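Side-chain contacts in putative gdp-fucose protein o-fucosyltransferase 1 (Caenorhabditis elegans, PDB 3ZY2), which belongs to the GDP-fucose protein O-fucosyltransferase family of the GT-B clan, whose members pair two Rossmann-like domains, and carries guanosine-5'-diphosphate in this model: residues A[15-20]-A[24-29]; A[45-48]-A[53-56]; A[207-212]-A[319-324]. One frame throughout, in Å; residues are numbered along the deposited sequence.

Contact 1: A[15-20]-A[24-29]. With GDP (guanosine-5'-diphosphate), chain C.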
loop_
_atom_site.group_PDB
_atom_site.type_symbol
_atom_site.label_atom_id
_atom_site.label_comp_id
_atom_site.label_asym_id
_atom_site.label_seq_id
_atom_site.Cartn_x
_atom_site.Cartn_y
_atom_site.Cartn_z
ATOM N N PRO A 15 -9.225 -10.959 4.432
ATOM C CA PRO A 15 -7.945 -11.248 5.069
ATOM C C PRO A 15 -7.036 -11.782 3.972
ATOM O O PRO A 15 -6.769 -12.984 3.887
ATOM C CB PRO A 15 -8.283 -12.338 6.098
ATOM C CG PRO A 15 -9.516 -12.988 5.600
ATOM C CD PRO A 15 -10.175 -12.086 4.562
ATOM N N CYS A 16 -6.588 -10.868 3.123
ATOM C CA CYS A 16 -6.051 -11.244 1.820
ATOM C C CYS A 16 -4.542 -11.370 1.797
ATOM O O CYS A 16 -3.946 -11.475 0.727
ATOM C CB CYS A 16 -6.520 -10.236 0.758
ATOM S SG CYS A 16 -7.934 -10.766 -0.263
ATOM N N MET A 17 -3.945 -11.367 2.979
ATOM C CA MET A 17 -2.512 -11.546 3.090
ATOM C C MET A 17 -2.116 -12.763 3.905
ATOM O O MET A 17 -2.486 -12.914 5.067
ATOM C CB MET A 17 -1.850 -10.313 3.672
ATOM C CG MET A 17 -0.365 -10.475 3.713
ATOM S SD MET A 17 0.498 -8.957 4.038
ATOM C CE MET A 17 0.062 -8.706 5.742
ATOM N N GLY A 18 -1.356 -13.632 3.256
ATOM C CA GLY A 18 -0.791 -14.798 3.911
ATOM C C GLY A 18 -1.776 -15.895 4.287
ATOM O O GLY A 18 -2.965 -15.861 3.945
ATOM N N ARG A 19 -1.251 -16.904 4.968
ATOM C CA ARG A 19 -2.034 -18.049 5.398
ATOM C C ARG A 19 -2.669 -17.805 6.763
ATOM O O ARG A 19 -2.737 -16.657 7.207
ATOM C CB ARG A 19 -1.161 -19.286 5.352
ATOM C CG ARG A 19 -0.780 -19.570 3.875
ATOM C CD ARG A 19 0.671 -19.966 3.817
ATOM N NE ARG A 19 0.707 -21.402 3.781
ATOM C CZ ARG A 19 1.764 -22.175 4.001
ATOM N NH1 ARG A 19 2.950 -21.669 4.346
ATOM N NH2 ARG A 19 1.595 -23.484 3.895
ATOM N N PHE A 20 -3.209 -18.849 7.390
ATOM C CA PHE A 20 -4.123 -18.652 8.537
ATOM C C PHE A 20 -3.564 -17.823 9.676
ATOM O O PHE A 20 -4.270 -16.950 10.224
ATOM C CB PHE A 20 -4.617 -19.995 9.061
ATOM C CG PHE A 20 -5.740 -19.894 10.049
ATOM C CD1 PHE A 20 -6.959 -19.323 9.678
ATOM C CD2 PHE A 20 -5.603 -20.420 11.331
ATOM C CE1 PHE A 20 -8.017 -19.255 10.586
ATOM C CE2 PHE A 20 -6.630 -20.370 12.241
ATOM C CZ PHE A 20 -7.846 -19.788 11.892
ATOM N N VAL A 24 -5.429 -14.388 10.929
ATOM C CA VAL A 24 -5.893 -14.181 12.299
ATOM C C VAL A 24 -5.178 -12.980 12.920
ATOM O O VAL A 24 -5.799 -12.184 13.605
ATOM C CB VAL A 24 -5.704 -15.441 13.162
ATOM C CG1 VAL A 24 -6.067 -15.169 14.621
ATOM C CG2 VAL A 24 -6.585 -16.575 12.619
ATOM N N ASP A 25 -3.873 -12.848 12.663
ATOM C CA ASP A 25 -3.057 -11.742 13.203
ATOM C C ASP A 25 -3.647 -10.375 12.803
ATOM O O ASP A 25 -3.814 -9.479 13.648
ATOM C CB ASP A 25 -1.611 -11.922 12.728
ATOM C CG ASP A 25 -0.612 -11.335 13.680
ATOM O OD1 ASP A 25 -0.787 -11.497 14.910
ATOM O OD2 ASP A 25 0.341 -10.709 13.198
ATOM N N GLN A 26 -4.031 -10.246 11.536
ATOM C CA GLN A 26 -4.635 -8.989 11.071
ATOM C C GLN A 26 -6.079 -8.882 11.562
ATOM O O GLN A 26 -6.541 -7.791 11.898
ATOM C CB GLN A 26 -4.573 -8.894 9.542
ATOM C CG GLN A 26 -3.177 -8.574 9.030
ATOM C CD GLN A 26 -3.217 -8.067 7.603
ATOM O OE1 GLN A 26 -3.533 -8.816 6.691
ATOM N NE2 GLN A 26 -2.911 -6.785 7.408
ATOM N N PHE A 27 -6.795 -10.001 11.654
ATOM C CA PHE A 27 -8.200 -9.983 12.115
ATOM C C PHE A 27 -8.357 -9.381 13.531
ATOM O O PHE A 27 -9.278 -8.618 13.774
ATOM C CB PHE A 27 -8.767 -11.416 12.011
ATOM C CG PHE A 27 -10.148 -11.578 12.524
ATOM C CD1 PHE A 27 -11.178 -10.703 12.186
ATOM C CD2 PHE A 27 -10.453 -12.686 13.305
ATOM C CE1 PHE A 27 -12.488 -10.909 12.683
ATOM C CE2 PHE A 27 -11.753 -12.902 13.783
ATOM C CZ PHE A 27 -12.772 -11.986 13.473
ATOM N N LEU A 28 -7.422 -9.687 14.435
ATOM C CA LEU A 28 -7.421 -9.059 15.779
ATOM C C LEU A 28 -7.400 -7.539 15.670
ATOM O O LEU A 28 -8.148 -6.856 16.374
ATOM C CB LEU A 28 -6.213 -9.521 16.587
ATOM C CG LEU A 28 -6.143 -11.027 16.823
ATOM C CD1 LEU A 28 -4.899 -11.289 17.672
ATOM C CD2 LEU A 28 -7.396 -11.549 17.481
ATOM N N GLY A 29 -6.525 -7.010 14.815
ATOM C CA GLY A 29 -6.466 -5.550 14.584
ATOM C C GLY A 29 -7.737 -5.004 13.968
ATOM O O GLY A 29 -8.198 -3.918 14.313
HETATM P PB GDP C . 3.529 -18.731 9.562
HETATM O O1B GDP C . 3.794 -19.974 10.327
HETATM O O2B GDP C . 3.397 -17.264 10.081
HETATM O O3B GDP C . 3.506 -18.910 7.924
HETATM O O3A GDP C . 1.892 -19.238 9.707
HETATM P PA GDP C . 0.636 -18.951 8.571
HETATM O O1A GDP C . -0.392 -19.899 9.611
HETATM O O2A GDP C . 0.319 -17.737 8.133
HETATM O "O5'" GDP C . 1.549 -19.919 7.369
HETATM C "C5'" GDP C . 1.387 -21.031 8.004
HETATM C "C4'" GDP C . 0.970 -22.198 7.480
HETATM O "O4'" GDP C . 1.505 -23.386 7.055
HETATM C "C3'" GDP C . -0.141 -22.468 8.268
HETATM O "O3'" GDP C . -1.780 -21.937 8.052
HETATM C "C2'" GDP C . -0.940 -24.447 7.762
HETATM O "O2'" GDP C . -1.595 -24.186 6.601
HETATM C "C1'" GDP C . 0.537 -24.765 7.604
HETATM N N9 GDP C . 0.959 -25.074 8.777
HETATM C C8 GDP C . 2.211 -24.195 9.773
HETATM N N7 GDP C . 2.002 -25.109 10.665
HETATM C C5 GDP C . 1.230 -26.122 10.711
HETATM C C6 GDP C . 0.642 -27.507 11.583
HETATM O O6 GDP C . 1.192 -27.522 12.584
HETATM N N1 GDP C . -0.085 -27.963 10.933
HETATM C C2 GDP C . -0.688 -27.950 9.847
HETATM N N2 GDP C . -1.380 -28.523 9.413
HETATM N N3 GDP C . -0.485 -26.871 8.715
HETATM C C4 GDP C . 0.519 -26.009 9.291
HETATM O O HOH W 1 -4.557 -11.275 6.013
#

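Contact 2: A[45-48]-A[53-56]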
loop_
_atom_site.group_PDB
_atom_site.type_symbol
_atom_site.label_atom_id
_atom_site.label_comp_id
_atom_site.label_asym_id
_atom_site.label_seq_id
_atom_site.Cartn_x
_atom_site.Cartn_y
_atom_site.Cartn_z
ATOM N N ASN A 45 -14.574 -14.456 5.682
ATOM C CA ASN A 45 -14.208 -15.826 5.323
ATOM C C ASN A 45 -12.705 -15.921 5.455
ATOM O O ASN A 45 -11.958 -15.023 4.993
ATOM C CB ASN A 45 -14.591 -16.129 3.888
ATOM C CG ASN A 45 -16.091 -16.245 3.692
ATOM O OD1 ASN A 45 -16.839 -16.705 4.585
ATOM N ND2 ASN A 45 -16.541 -15.853 2.507
ATOM N N PHE A 46 -12.240 -16.971 6.118
ATOM C CA PHE A 46 -10.802 -17.264 6.072
ATOM C C PHE A 46 -10.434 -17.965 4.785
ATOM O O PHE A 46 -11.307 -18.377 4.046
ATOM C CB PHE A 46 -10.383 -18.067 7.313
ATOM C CG PHE A 46 -10.525 -17.273 8.581
ATOM C CD1 PHE A 46 -9.561 -16.308 8.885
ATOM C CD2 PHE A 46 -11.613 -17.465 9.445
ATOM C CE1 PHE A 46 -9.655 -15.524 10.065
ATOM C CE2 PHE A 46 -11.711 -16.663 10.638
ATOM C CZ PHE A 46 -10.726 -15.716 10.926
ATOM N N ILE A 47 -9.145 -18.059 4.509
ATOM C CA ILE A 47 -8.698 -18.489 3.202
ATOM C C ILE A 47 -7.699 -19.619 3.337
ATOM O O ILE A 47 -6.745 -19.524 4.103
ATOM C CB ILE A 47 -8.082 -17.300 2.434
ATOM C CG1 ILE A 47 -9.109 -16.161 2.284
ATOM C CG2 ILE A 47 -7.648 -17.755 1.038
ATOM C CD1 ILE A 47 -8.591 -14.905 1.598
ATOM N N GLU A 48 -7.927 -20.690 2.567
ATOM C CA GLU A 48 -7.024 -21.846 2.484
ATOM C C GLU A 48 -6.446 -21.931 1.095
ATOM O O GLU A 48 -7.172 -21.780 0.119
ATOM C CB GLU A 48 -7.782 -23.134 2.799
ATOM C CG GLU A 48 -8.071 -23.315 4.280
ATOM C CD GLU A 48 -8.801 -24.602 4.570
ATOM O OE1 GLU A 48 -9.051 -25.421 3.652
ATOM O OE2 GLU A 48 -9.160 -24.817 5.726
ATOM N N GLU A 53 -7.615 -24.956 -5.912
ATOM C CA GLU A 53 -8.052 -23.574 -5.988
ATOM C C GLU A 53 -8.120 -23.002 -4.576
ATOM O O GLU A 53 -8.163 -23.742 -3.601
ATOM C CB GLU A 53 -9.389 -23.430 -6.740
ATOM C CG GLU A 53 -10.574 -24.255 -6.205
ATOM C CD GLU A 53 -10.483 -25.757 -6.547
ATOM O OE1 GLU A 53 -10.196 -26.109 -7.708
ATOM O OE2 GLU A 53 -10.693 -26.582 -5.630
ATOM N N THR A 54 -8.084 -21.680 -4.491
ATOM C CA THR A 54 -8.235 -20.968 -3.216
ATOM C C THR A 54 -9.629 -21.316 -2.661
ATOM O O THR A 54 -10.610 -21.392 -3.416
ATOM C CB THR A 54 -8.053 -19.471 -3.491
ATOM O OG1 THR A 54 -6.716 -19.257 -3.962
ATOM C CG2 THR A 54 -8.278 -18.610 -2.261
ATOM N N LYS A 55 -9.709 -21.547 -1.354
ATOM C CA LYS A 55 -10.953 -21.973 -0.745
ATOM C C LYS A 55 -11.307 -21.042 0.408
ATOM O O LYS A 55 -10.450 -20.754 1.239
ATOM C CB LYS A 55 -10.814 -23.407 -0.235
ATOM C CG LYS A 55 -12.109 -23.993 0.296
ATOM C CD LYS A 55 -11.880 -25.365 0.883
ATOM C CE LYS A 55 -13.191 -25.954 1.377
ATOM N NZ LYS A 55 -13.018 -27.303 1.981
ATOM N N MET A 56 -12.565 -20.603 0.451
ATOM C CA MET A 56 -13.055 -19.720 1.526
ATOM C C MET A 56 -13.753 -20.488 2.589
ATOM O O MET A 56 -14.653 -21.285 2.279
ATOM C CB MET A 56 -14.147 -18.805 1.017
ATOM C CG MET A 56 -13.975 -18.184 -0.256
ATOM S SD MET A 56 -12.940 -16.915 0.332
ATOM C CE MET A 56 -11.599 -17.393 -0.636
HETATM O O HOH W 2 -10.729 -27.464 3.570
#

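Contact 3: A[207-212]-A[319-324]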
loop_
_atom_site.group_PDB
_atom_site.type_symbol
_atom_site.label_atom_id
_atom_site.label_comp_id
_atom_site.label_asym_id
_atom_site.label_seq_id
_atom_site.Cartn_x
_atom_site.Cartn_y
_atom_site.Cartn_z
ATOM N N ALA A 207 -8.172 -39.877 23.858
ATOM C CA ALA A 207 -7.805 -41.178 23.279
ATOM C C ALA A 207 -6.318 -41.417 23.206
ATOM O O ALA A 207 -5.852 -42.577 23.323
ATOM C CB ALA A 207 -8.385 -41.311 21.880
ATOM N N ASN A 208 -5.554 -40.343 23.001
ATOM C CA ASN A 208 -4.149 -40.470 22.629
ATOM C C ASN A 208 -3.105 -39.908 23.571
ATOM O O ASN A 208 -1.954 -40.358 23.531
ATOM C CB ASN A 208 -3.915 -39.887 21.238
ATOM C CG ASN A 208 -4.776 -40.551 20.191
ATOM O OD1 ASN A 208 -4.538 -41.700 19.811
ATOM N ND2 ASN A 208 -5.786 -39.836 19.724
ATOM N N LEU A 209 -3.478 -38.909 24.367
ATOM C CA LEU A 209 -2.487 -38.074 25.053
ATOM C C LEU A 209 -2.648 -38.148 26.569
ATOM O O LEU A 209 -3.431 -37.385 27.162
ATOM C CB LEU A 209 -2.584 -36.619 24.558
ATOM C CG LEU A 209 -2.272 -36.399 23.066
ATOM C CD1 LEU A 209 -2.626 -34.960 22.658
ATOM C CD2 LEU A 209 -0.800 -36.712 22.769
ATOM N N ALA A 210 -1.892 -39.045 27.193
ATOM C CA ALA A 210 -1.870 -39.126 28.659
ATOM C C ALA A 210 -1.342 -37.794 29.193
ATOM O O ALA A 210 -0.415 -37.167 28.639
ATOM C CB ALA A 210 -1.016 -40.299 29.134
ATOM N N LYS A 211 -1.978 -37.339 30.272
ATOM C CA LYS A 211 -1.633 -36.042 30.868
ATOM C C LYS A 211 -0.678 -36.199 32.048
ATOM O O LYS A 211 -0.676 -37.222 32.732
ATOM C CB LYS A 211 -2.904 -35.329 31.299
ATOM C CG LYS A 211 -3.711 -34.796 30.064
ATOM C CD LYS A 211 -5.093 -34.247 30.429
ATOM C CE LYS A 211 -5.022 -32.900 31.178
ATOM N NZ LYS A 211 -4.395 -31.825 30.352
ATOM N N PRO A 212 0.161 -35.175 32.278
ATOM C CA PRO A 212 0.239 -33.918 31.508
ATOM C C PRO A 212 0.978 -34.121 30.195
ATOM O O PRO A 212 1.852 -34.991 30.100
ATOM C CB PRO A 212 1.045 -32.996 32.426
ATOM C CG PRO A 212 1.829 -33.892 33.331
ATOM C CD PRO A 212 1.115 -35.227 33.415
ATOM N N LEU A 319 -4.255 -26.541 16.310
ATOM C CA LEU A 319 -4.194 -25.330 17.136
ATOM C C LEU A 319 -4.973 -25.503 18.449
ATOM O O LEU A 319 -4.514 -25.090 19.538
ATOM C CB LEU A 319 -4.761 -24.127 16.350
ATOM C CG LEU A 319 -3.842 -23.632 15.215
ATOM C CD1 LEU A 319 -4.645 -22.723 14.319
ATOM C CD2 LEU A 319 -2.623 -22.880 15.758
ATOM N N ALA A 320 -6.175 -26.072 18.346
ATOM C CA ALA A 320 -7.017 -26.265 19.514
ATOM C C ALA A 320 -6.347 -27.196 20.530
ATOM O O ALA A 320 -6.351 -26.911 21.733
ATOM C CB ALA A 320 -8.384 -26.804 19.087
ATOM N N ILE A 321 -5.771 -28.297 20.046
ATOM C CA ILE A 321 -5.064 -29.244 20.933
ATOM C C ILE A 321 -3.907 -28.554 21.636
ATOM O O ILE A 321 -3.714 -28.714 22.822
ATOM C CB ILE A 321 -4.586 -30.496 20.163
ATOM C CG1 ILE A 321 -5.799 -31.340 19.729
ATOM C CG2 ILE A 321 -3.623 -31.361 21.022
ATOM C CD1 ILE A 321 -5.472 -32.343 18.667
ATOM N N MET A 322 -3.130 -27.772 20.890
ATOM C CA MET A 322 -1.992 -27.081 21.498
ATOM C C MET A 322 -2.466 -26.073 22.530
ATOM O O MET A 322 -1.776 -25.850 23.531
ATOM C CB MET A 322 -1.119 -26.426 20.411
ATOM C CG MET A 322 -0.452 -27.456 19.467
ATOM S SD MET A 322 0.815 -26.781 18.353
ATOM C CE MET A 322 -0.318 -26.125 17.135
ATOM N N GLY A 323 -3.626 -25.449 22.307
ATOM C CA GLY A 323 -4.161 -24.483 23.291
ATOM C C GLY A 323 -4.567 -25.175 24.586
ATOM O O GLY A 323 -4.573 -24.536 25.665
ATOM N N ARG A 324 -4.872 -26.476 24.502
ATOM C CA ARG A 324 -5.313 -27.276 25.667
ATOM C C ARG A 324 -4.188 -27.999 26.395
ATOM O O ARG A 324 -4.421 -28.590 27.462
ATOM C CB ARG A 324 -6.351 -28.314 25.225
ATOM C CG ARG A 324 -7.633 -27.643 24.739
ATOM C CD ARG A 324 -8.668 -28.658 24.226
ATOM N NE ARG A 324 -9.328 -29.303 25.344
ATOM C CZ ARG A 324 -10.421 -28.845 25.964
ATOM N NH1 ARG A 324 -11.028 -27.724 25.577
ATOM N NH2 ARG A 324 -10.909 -29.522 26.994
HETATM O O HOH W 3 -5.849 -31.082 28.014
#

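Contact 1: A[15-20]-A[24-29]
The backbone of Phe-20 is joined to that of Val-24 by a first-turn helical bond, Val-24 N to Phe-20 O at 2.9 Å, its N-H pointing almost straight at the oxygen (170°). One side-chain contact follows directly from this turn: CG1 of Val-24 stands anti to the backbone N (chi1 175°), which leaves CG2 to lie over a face of the Phe-20 ring. The methyl sits 3.7 Å from the ring centroid, shifted toward the rim beside CZ, in a CH-pi contact. The ring also touches Met-315 and Leu-319 of helix 315-324 and Ile-339 of helix 335-346. This is the Rossmann-like strand-loop-helix junction, running from strand 10-13 into helix 20-37, with Arg-19 at the N-cap position and the loop turned to the nucleotide. The guanidinium of Arg-19 lays one face over the ribose, with GDP O4' 3.2 Å from NH2, and Phe-20 N makes a weak bond of 3.5 Å to GDP O3'. Earlier in the loop, Met-17 crosses Gln-26 at about a right angle, its CE resting 3.7 Å from OE1. A water binds that same OE1 of Gln-26 at 2.7 Å and accepts from Met-17 N at 3.1 Å, while NE2 of Gln-26 is held by the carbonyl of Ala-176, so both ends of the buried amide are engaged.

Contact 2: A[45-48]-A[53-56]
Glu-48 OE1, which lies beside the aliphatic chain of Lys-55, is gripped by two partners: His-51 NE2, in the turn between the strands, hydrogen-bonds to it, and a water donates to it at 2.6 Å. The same water accepts from Lys-55 NZ at 2.8 Å, so the two opposite charges, OE1 of Glu-48 and NZ of Lys-55 being 4.7 Å apart, are bridged by this water, with no direct contact between OE1 and NZ. Both side chains run alongside one another in the same direction, with the lysine stretched fully out. The second carboxylate oxygen, OE2, is bonded to Tyr-316 OH, which ties the residue to helix 315-324 on the nucleotide side.

The backbones of Glu-48 and Lys-55 exchange a pair of 2.9 Å bonds, N to O each way. Ile-47 and Met-56, the next pair along, form a non-hydrogen-bonded pair and put their side chains on the other face. There they lie side by side, and bends at chi2 (-81°) and chi3 of Met-56 fold CE back to 4.0 Å from Ile-47 CG1. CG2 of Ile-47 presses tightly against CG2 of Thr-54, at 3.5 Å. CB of Asn-45 meets Met-56 CB at 3.9 Å, the two side chains crossing at about a right angle. Tyr-125 of helix 122-128 packs against both Ile-47 and Met-56. The alternation of a hydrogen-bonded and a non-hydrogen-bonded pair, with side chains switching faces at each step, is that of a short two-stranded antiparallel beta hairpin.

Contact 3: A[207-212]-A[319-324]
Leu-209 and Ile-321 meet through methyl groups placed by their torsions: in the leucine chi1 of -63° sets CG anti to the carbonyl carbon, and an extended chi2 carries CD1 on toward Ile-321, while in the isoleucine CG1 takes that same place (chi1 -69°), leaving CG2 anti to the backbone N, where it meets the leucine. The two side chains cross at about a right angle and touch at a single point, CD1 of Leu-209 to CG2 of Ile-321, 4.1 Å apart. This is an ordinary van der Waals distance, and the area buried between the segments is small; Phe-284, Phe-204 and Ala-201 supply further packing around this pair.

A second, polar link lies nearer the surface. The chain of Lys-211 curls at its last two torsions (chi4 62°) and brings NZ to 4.3 Å from the carbonyl oxygen of Arg-324, too far for a direct bond. A water fills the gap, accepting from Lys-211 NZ at 2.9 Å and donating to Arg-324 O at 2.9 Å. The lysine's stronger partner is Asp-326, with which NZ forms a salt bridge; charge and water together probably hold the ammonium group in place beside the carbonyl of Arg-324. Arg-324 N itself bonds to Ile-321 O at 3.0 Å.

The contact therefore joins the stretch that leaves helix 195-208 and holds the cis peptide bond before Pro-212, leading into strand 213-218, to helix 315-324. Phe-204 and Ala-201 of helix 195-208 add to the leucine and isoleucine respectively, and through Phe-284, which touches both, the pair packs on strand 282-287 of the five-stranded parallel sheet of the second Rossmann-like domain, close to where strand 213-218 begins.

How the contacts relate
From the N terminus, contact 1 closes the short turn, three residues long between its segments, where the loop after strand 10-13 enters helix 20-37. Contact 2 follows, closing the hairpin of strands 46-48 and 55-57 in the same domain, with four residues between its segments. Contact 3 closes a far longer loop of 106 residues, which returns helix 315-324 to the stretch after helix 195-208. The three run in series, none within or across another. Phe-20 links them: its CE1 lies 3.7 Å from CD1 of Phe-46 in contact 2, and its CE2 lies 3.7 Å from CD1 of Leu-319 in contact 3, so one ring spans the junction between the two Rossmann-like halves. Contacts 2 and 3 themselves do not touch.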